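Local coordinates for hydrogenase maturation factor (PDB 3VTH), which probably transfers a carbamoyl group from carbamoyl phosphate, at the expense of ATP, to the C-terminal cysteine of HypE during [NiFe]-hydrogenase maturation, at residues D579-L582 and K583-R587; E650-L653 and R654-E658. One frame throughout, in Å; residues are numbered along the deposited sequence.

Overall arrangement
Both contacts are local: each joins side chains and backbone one turn apart within a single helix, so neither closes a long loop. From the N terminus, contact 1 comes first, on helix 575-587, and is complete before contact 2 begins on helix 649-662; the two run in series, without nesting or crossing. Strand 591-594, helices 597-607 and 619-626 and strands 639-641 and 645-647 intervene. The centres are 22 Å apart and the nearest atoms about 11 Å, so the contacts do not touch. Contact 1 faces helix 551-559 and strand 530-542, contact 2 helices 597-607 and 666-692, all within the second subdomain of the Kae1-like carbamoyltransferase domain.

Contact 1. Residues D579-L582 and K583-R587; sequences DIIL and KQIDR
D579 and K583 form an i to i+4 salt bridge on the exposed side of helix 575-587, a contact within one helical turn in the peripheral part of the Kae1-like region. K583 NZ lies 3.0 Å from D579 OD1, which it meets on the syn side, 21° out of the carboxylate plane; a second, weak bond goes to D579 OD2. The two side chains cross obliquely: D579 points CG anti to its backbone N (chi1 -172°), while the lysine chain runs back along the turn and bends at its last torsion, chi4 84°, to bring the ammonium to the carboxylate. Beneath them K583 N donates to D579 O at 3.0 Å. Q584, I585 and D586 continue the i to i+4 pattern of an alpha-helix, their N atoms donating to the O atoms of I580, I581 and L582. The helix is amphipathic: I581 and I585 face P542 of strand 530-542, while D579 and K583 lie on an exposed side. Q584 runs alongside I580, pointing the same way, and its NE2 rests 3.5 Å from I580 CG2, a polar group against a methyl. On the buried face I581 CG2 and I585 CD1 are 4.3 Å apart, and I581 also packs against R553 and L556 of helix 551-559.

Contact 2. Residues E650-L653 and R654-E658; sequences ELIL and RQIYE
E650 sets out with CG beside its carbonyl carbon (chi1 -170°) and turns at chi2 (-86°), which brings its carboxylate to R654, whose own chain bends at chi3. The guanidinium grips the carboxylate side-on with two nitrogens: R654 NE lies 2.9 Å from E650 OE2, and that oxygen lies close to the guanidinium plane, while R654 NH2 lies 3.0 Å from E650 OE1, through the syn lone pair of that oxygen. The planes of the two groups are nevertheless 45° apart, so the pairing is twisted. E650 OE2 also takes a hydrogen bond from Y566 OH, giving this buried oxygen a second polar partner. Over the centre of one guanidinium face sits L651 CD2, 3.8 Å from R654 CZ. Behind the ion pair, R654 N donates to E650 O at 2.9 Å. On another flank I652 CG2 meets I656 CD1 at 4.0 Å, and L653 CD2 is 4.3 Å from the same I656 CD1. I656 packs on V604 of helix 597-607 and F673 of helix 666-692, I652 on F680, and L653 on F600. The arrangement is an i to i+4 Glu-Arg salt bridge on one face and i+3 and i+4 aliphatic contacts on another, on an alpha-helix packed between neighbouring helices of the Kae1-like second subdomain.

Contact 1. Residues D579-L582 and K583-R587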
loop_
_atom_site.group_PDB
_atom_site.type_symbol
_atom_site.label_atom_id
_atom_site.label_comp_id
_atom_site.label_asym_id
_atom_site.label_seq_id
_atom_site.Cartn_x
_atom_site.Cartn_y
_atom_site.Cartn_z
ATOM N N ASP A 579 40.241 -9.348 9.730
ATOM C CA ASP A 579 41.421 -8.723 9.128
ATOM C C ASP A 579 41.093 -8.147 7.745
ATOM O O ASP A 579 41.435 -7.003 7.432
ATOM C CB ASP A 579 42.542 -9.759 9.005
ATOM C CG ASP A 579 43.871 -9.147 8.579
ATOM O OD1 ASP A 579 44.412 -8.303 9.334
ATOM O OD2 ASP A 579 44.388 -9.536 7.500
ATOM N N ILE A 580 40.415 -8.948 6.933
ATOM C CA ILE A 580 40.090 -8.572 5.568
ATOM C C ILE A 580 39.131 -7.391 5.529
ATOM O O ILE A 580 39.345 -6.422 4.779
ATOM C CB ILE A 580 39.560 -9.792 4.787
ATOM C CG1 ILE A 580 40.711 -10.793 4.590
ATOM C CG2 ILE A 580 38.915 -9.368 3.467
ATOM C CD1 ILE A 580 40.304 -12.154 4.043
ATOM N N ILE A 581 38.082 -7.459 6.348
ATOM C CA ILE A 581 37.104 -6.380 6.420
ATOM C C ILE A 581 37.789 -5.059 6.793
ATOM O O ILE A 581 37.576 -4.046 6.130
ATOM C CB ILE A 581 35.957 -6.696 7.420
ATOM C CG1 ILE A 581 35.053 -7.798 6.862
ATOM C CG2 ILE A 581 35.117 -5.433 7.735
ATOM C CD1 ILE A 581 34.103 -8.422 7.892
ATOM N N LEU A 582 38.600 -5.073 7.847
ATOM C CA LEU A 582 39.277 -3.857 8.299
ATOM C C LEU A 582 40.272 -3.309 7.253
ATOM O O LEU A 582 40.379 -2.086 7.071
ATOM C CB LEU A 582 39.962 -4.060 9.652
ATOM C CG LEU A 582 39.055 -4.431 10.844
ATOM C CD1 LEU A 582 39.839 -4.400 12.157
ATOM C CD2 LEU A 582 37.827 -3.529 10.914
ATOM N N LYS A 583 40.961 -4.209 6.558
ATOM C CA LYS A 583 41.868 -3.810 5.488
ATOM C C LYS A 583 41.138 -3.193 4.301
ATOM O O LYS A 583 41.607 -2.205 3.748
ATOM C CB LYS A 583 42.757 -4.978 5.045
ATOM C CG LYS A 583 43.920 -5.223 5.981
ATOM C CD LYS A 583 44.693 -6.484 5.592
ATOM C CE LYS A 583 46.127 -6.431 6.062
ATOM N NZ LYS A 583 46.299 -6.863 7.470
ATOM N N GLN A 584 39.996 -3.772 3.927
ATOM C CA GLN A 584 39.160 -3.251 2.851
ATOM C C GLN A 584 38.673 -1.829 3.148
ATOM O O GLN A 584 38.753 -0.955 2.290
ATOM C CB GLN A 584 37.969 -4.178 2.574
ATOM C CG GLN A 584 38.365 -5.498 1.918
ATOM C CD GLN A 584 37.194 -6.408 1.628
ATOM O OE1 GLN A 584 36.060 -6.133 2.027
ATOM N NE2 GLN A 584 37.460 -7.501 0.923
ATOM N N ILE A 585 38.177 -1.603 4.366
ATOM C CA ILE A 585 37.811 -0.253 4.791
ATOM C C ILE A 585 38.995 0.712 4.645
ATOM O O ILE A 585 38.865 1.760 4.007
ATOM C CB ILE A 585 37.308 -0.231 6.237
ATOM C CG1 ILE A 585 35.976 -0.990 6.341
ATOM C CG2 ILE A 585 37.180 1.231 6.741
ATOM C CD1 ILE A 585 35.491 -1.173 7.786
ATOM N N ASP A 586 40.136 0.337 5.226
ATOM C CA ASP A 586 41.338 1.159 5.213
ATOM C C ASP A 586 41.833 1.462 3.794
ATOM O O ASP A 586 42.352 2.542 3.538
ATOM C CB ASP A 586 42.459 0.458 6.003
ATOM C CG ASP A 586 43.650 1.363 6.265
ATOM O OD1 ASP A 586 43.496 2.368 6.998
ATOM O OD2 ASP A 586 44.756 1.053 5.761
ATOM N N ARG A 587 41.687 0.495 2.888
ATOM C CA ARG A 587 42.245 0.590 1.529
ATOM C C ARG A 587 41.215 1.075 0.508
ATOM O O ARG A 587 41.537 1.229 -0.668
ATOM C CB ARG A 587 42.818 -0.760 1.085
ATOM C CG ARG A 587 43.987 -1.260 1.926
ATOM C CD ARG A 587 44.459 -2.635 1.486
ATOM N NE ARG A 587 45.386 -3.225 2.455
ATOM C CZ ARG A 587 46.125 -4.313 2.234
ATOM N NH1 ARG A 587 46.046 -4.964 1.075
ATOM N NH2 ARG A 587 46.939 -4.759 3.179
#

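Contact 2. Residues E650-L653 and R654-E658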
loop_
_atom_site.group_PDB
_atom_site.type_symbol
_atom_site.label_atom_id
_atom_site.label_comp_id
_atom_site.label_asym_id
_atom_site.label_seq_id
_atom_site.Cartn_x
_atom_site.Cartn_y
_atom_site.Cartn_z
ATOM N N GLU A 650 28.809 6.651 16.338
ATOM C CA GLU A 650 29.725 5.788 17.091
ATOM C C GLU A 650 29.809 6.153 18.585
ATOM O O GLU A 650 29.994 5.278 19.417
ATOM C CB GLU A 650 31.121 5.736 16.459
ATOM C CG GLU A 650 32.044 4.652 17.064
ATOM C CD GLU A 650 32.820 5.113 18.320
ATOM O OE1 GLU A 650 33.179 6.309 18.407
ATOM O OE2 GLU A 650 33.081 4.268 19.217
ATOM N N LEU A 651 29.687 7.445 18.907
ATOM C CA LEU A 651 29.692 7.902 20.309
ATOM C C LEU A 651 28.512 7.350 21.122
ATOM O O LEU A 651 28.623 7.099 22.334
ATOM C CB LEU A 651 29.708 9.435 20.357
ATOM C CG LEU A 651 30.935 10.093 19.705
ATOM C CD1 LEU A 651 30.842 11.616 19.749
ATOM C CD2 LEU A 651 32.220 9.598 20.389
ATOM N N ILE A 652 27.388 7.172 20.439
ATOM C CA ILE A 652 26.197 6.566 21.003
ATOM C C ILE A 652 26.407 5.052 21.110
ATOM O O ILE A 652 26.062 4.447 22.131
ATOM C CB ILE A 652 24.951 6.904 20.131
ATOM C CG1 ILE A 652 24.647 8.401 20.230
ATOM C CG2 ILE A 652 23.715 6.076 20.548
ATOM C CD1 ILE A 652 23.798 8.926 19.120
ATOM N N LEU A 653 27.006 4.452 20.071
ATOM C CA LEU A 653 27.325 3.015 20.102
ATOM C C LEU A 653 28.253 2.660 21.273
ATOM O O LEU A 653 28.128 1.583 21.844
ATOM C CB LEU A 653 27.916 2.521 18.771
ATOM C CG LEU A 653 27.019 2.522 17.526
ATOM C CD1 LEU A 653 27.819 2.058 16.306
ATOM C CD2 LEU A 653 25.785 1.640 17.720
ATOM N N ARG A 654 29.165 3.561 21.634
ATOM C CA ARG A 654 30.023 3.350 22.825
ATOM C C ARG A 654 29.233 3.126 24.098
ATOM O O ARG A 654 29.554 2.224 24.863
ATOM C CB ARG A 654 30.933 4.541 23.070
ATOM C CG ARG A 654 32.136 4.529 22.207
ATOM C CD ARG A 654 33.144 5.569 22.623
ATOM N NE ARG A 654 33.836 6.043 21.431
ATOM C CZ ARG A 654 34.743 7.010 21.417
ATOM N NH1 ARG A 654 35.085 7.614 22.544
ATOM N NH2 ARG A 654 35.306 7.365 20.271
ATOM N N GLN A 655 28.218 3.961 24.327
ATOM C CA GLN A 655 27.374 3.864 25.529
ATOM C C GLN A 655 26.480 2.614 25.487
ATOM O O GLN A 655 26.248 1.977 26.509
ATOM C CB GLN A 655 26.518 5.127 25.692
ATOM C CG GLN A 655 27.316 6.444 25.907
ATOM C CD GLN A 655 26.501 7.659 25.522
ATOM O OE1 GLN A 655 26.674 8.225 24.431
ATOM N NE2 GLN A 655 25.558 8.021 26.370
ATOM N N ILE A 656 25.975 2.284 24.301
ATOM C CA ILE A 656 25.179 1.071 24.099
ATOM C C ILE A 656 25.972 -0.188 24.442
ATOM O O ILE A 656 25.474 -1.055 25.176
ATOM C CB ILE A 656 24.660 0.978 22.657
ATOM C CG1 ILE A 656 23.503 1.958 22.463
ATOM C CG2 ILE A 656 24.204 -0.455 22.331
ATOM C CD1 ILE A 656 23.124 2.196 21.003
ATOM N N TYR A 657 27.190 -0.285 23.910
ATOM C CA TYR A 657 28.084 -1.406 24.211
ATOM C C TYR A 657 28.471 -1.453 25.693
ATOM O O TYR A 657 28.604 -2.537 26.273
ATOM C CB TYR A 657 29.326 -1.377 23.306
ATOM C CG TYR A 657 30.361 -2.449 23.600
ATOM C CD1 TYR A 657 30.253 -3.739 23.063
ATOM C CD2 TYR A 657 31.454 -2.168 24.407
ATOM C CE1 TYR A 657 31.231 -4.727 23.333
ATOM C CE2 TYR A 657 32.424 -3.131 24.686
ATOM C CZ TYR A 657 32.309 -4.411 24.152
ATOM O OH TYR A 657 33.296 -5.344 24.478
ATOM N N GLU A 658 28.654 -0.284 26.302
ATOM C CA GLU A 658 28.926 -0.213 27.732
ATOM C C GLU A 658 27.765 -0.790 28.537
ATOM O O GLU A 658 27.977 -1.555 29.483
ATOM C CB GLU A 658 29.189 1.224 28.182
ATOM C CG GLU A 658 30.579 1.739 27.883
ATOM C CD GLU A 658 30.861 3.028 28.631
ATOM O OE1 GLU A 658 30.176 4.043 28.360
ATOM O OE2 GLU A 658 31.753 3.016 29.506
#